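Local atomic coordinates of N5-carboxyaminoimidazole ribonucleotide synthetase (Bacillus anthracis, PDB entry 3QFF), a protein that probably uses ATP and bicarbonate to carboxylate aminoimidazole ribonucleotide to its N5-carboxy form in purine biosynthesis. Residues G22-R27 against S49-V54. Numbering follows the deposited sequence.
Sequences GGQLGR and SPCAQV
S49 meets G22 through both CB and OG. Its CB lies 3.2 Å from G22 O. S49 OG gives that same carbonyl a weak bond and accepts from A52 N, forming an ST motif; chi1 of 62° brings the hydroxyl within reach of both. P50 lays CD and CB against G22 O and the G23 carbonyl carbon. Its own carbonyl accepts a bond: R27 NH1 reaches P50 O at 3.1 Å, with the oxygen near the guanidinium plane. The R27 side chain is extended, and its CB, CG and CD run past P50 O on the way. C51 N donates to G22 O at 2.8 Å. With chi1 at -179°, C51 SG rests 3.4 Å from G26 O, while C51 CB packs on R27 N. Q53 OE1 takes a second, weak bond from R27 NH1, its amide turned 75° from the guanidinium; Q53 NE2 binds G345 O and N48 O. V54 CG1 sits over one guanidinium face, toward the rim, 4.2 Å from R27 NH1. The contact joins the glycine-rich turn after strand 16-20, consistent with a Rossmann-type GxGxxG pattern, to the loop following strand 39-44. G22 O is gripped by C51 N and, weakly, S49 OG. The buried R27 shares NH1 between P50 O and, weakly, Q53 OE1 and sends NH2 to K34 O of the second subunit, so its guanidinium links helix, loop and partner chain.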
loop_
_atom_site.group_PDB
_atom_site.type_symbol
_atom_site.label_atom_id
_atom_site.label_comp_id
_atom_site.label_asym_id
_atom_site.label_seq_id
_atom_site.Cartn_x
_atom_site.Cartn_y
_atom_site.Cartn_z
ATOM N N GLY A 22 9.146 -15.003 8.440
ATOM C CA GLY A 22 9.539 -13.644 8.082
ATOM C C GLY A 22 9.850 -13.432 6.621
ATOM O O GLY A 22 10.579 -12.497 6.287
ATOM N N GLY A 23 9.319 -14.304 5.756
ATOM C CA GLY A 23 9.489 -14.183 4.313
ATOM C C GLY A 23 8.595 -13.089 3.715
ATOM O O GLY A 23 8.030 -12.263 4.430
ATOM N N GLN A 24 8.456 -13.082 2.402
ATOM C CA GLN A 24 7.756 -11.976 1.739
ATOM C C GLN A 24 6.276 -11.847 2.136
ATOM O O GLN A 24 5.730 -10.759 2.142
ATOM C CB GLN A 24 7.904 -12.061 0.220
ATOM C CG GLN A 24 7.297 -13.294 -0.432
ATOM C CD GLN A 24 8.255 -14.480 -0.516
ATOM O OE1 GLN A 24 9.231 -14.570 0.228
ATOM N NE2 GLN A 24 7.947 -15.419 -1.411
ATOM N N LEU A 25 5.627 -12.954 2.462
ATOM C CA LEU A 25 4.214 -12.896 2.835
ATOM C C LEU A 25 4.067 -12.189 4.165
ATOM O O LEU A 25 3.158 -11.387 4.342
ATOM C CB LEU A 25 3.596 -14.299 2.891
ATOM C CG LEU A 25 3.698 -15.112 1.595
ATOM C CD1 LEU A 25 3.044 -16.471 1.803
ATOM C CD2 LEU A 25 3.048 -14.373 0.398
ATOM N N GLY A 26 4.972 -12.496 5.091
ATOM C CA GLY A 26 5.101 -11.742 6.331
ATOM C C GLY A 26 5.373 -10.256 6.114
ATOM O O GLY A 26 4.725 -9.416 6.736
ATOM N N ARG A 27 6.326 -9.918 5.252
ATOM C CA ARG A 27 6.643 -8.512 4.986
ATOM C C ARG A 27 5.423 -7.747 4.457
ATOM O O ARG A 27 5.120 -6.645 4.914
ATOM C CB ARG A 27 7.795 -8.416 3.985
ATOM C CG ARG A 27 8.148 -6.989 3.527
ATOM C CD ARG A 27 9.155 -7.097 2.386
ATOM N NE ARG A 27 9.641 -5.816 1.865
ATOM C CZ ARG A 27 10.735 -5.185 2.295
ATOM N NH1 ARG A 27 11.446 -5.674 3.303
ATOM N NH2 ARG A 27 11.107 -4.038 1.721
ATOM N N SER A 49 15.368 -10.782 8.034
ATOM C CA SER A 49 14.418 -11.337 7.054
ATOM C C SER A 49 13.625 -10.216 6.377
ATOM O O SER A 49 13.644 -9.085 6.858
ATOM C CB SER A 49 13.464 -12.349 7.704
ATOM O OG SER A 49 12.665 -11.745 8.701
ATOM N N PRO A 50 12.959 -10.509 5.238
ATOM C CA PRO A 50 12.103 -9.501 4.617
ATOM C C PRO A 50 11.098 -8.880 5.585
ATOM O O PRO A 50 10.899 -7.662 5.557
ATOM C CB PRO A 50 11.377 -10.293 3.529
ATOM C CG PRO A 50 12.398 -11.276 3.089
ATOM C CD PRO A 50 13.099 -11.697 4.369
ATOM N N CYS A 51 10.489 -9.695 6.451
ATOM C CA CYS A 51 9.487 -9.152 7.369
ATOM C C CYS A 51 10.153 -8.342 8.491
ATOM O O CYS A 51 9.683 -7.268 8.843
ATOM C CB CYS A 51 8.578 -10.264 7.908
ATOM S SG CYS A 51 7.281 -9.690 9.018
ATOM N N ALA A 52 11.273 -8.834 9.015
ATOM C CA ALA A 52 12.021 -8.102 10.051
ATOM C C ALA A 52 12.431 -6.696 9.614
ATOM O O ALA A 52 12.588 -5.801 10.446
ATOM C CB ALA A 52 13.272 -8.907 10.498
ATOM N N GLN A 53 12.633 -6.513 8.312
ATOM C CA GLN A 53 12.991 -5.202 7.763
ATOM C C GLN A 53 11.877 -4.170 7.922
ATOM O O GLN A 53 12.098 -2.978 7.715
ATOM C CB GLN A 53 13.371 -5.330 6.295
ATOM C CG GLN A 53 14.716 -6.001 6.081
ATOM C CD GLN A 53 14.907 -6.448 4.662
ATOM O OE1 GLN A 53 14.481 -5.771 3.719
ATOM N NE2 GLN A 53 15.539 -7.603 4.488
ATOM N N VAL A 54 10.682 -4.640 8.273
ATOM C CA VAL A 54 9.551 -3.762 8.521
ATOM C C VAL A 54 8.981 -3.960 9.929
ATOM O O VAL A 54 8.036 -3.293 10.303
ATOM C CB VAL A 54 8.439 -3.887 7.419
ATOM C CG1 VAL A 54 9.011 -3.614 6.031
ATOM C CG2 VAL A 54 7.803 -5.247 7.425
#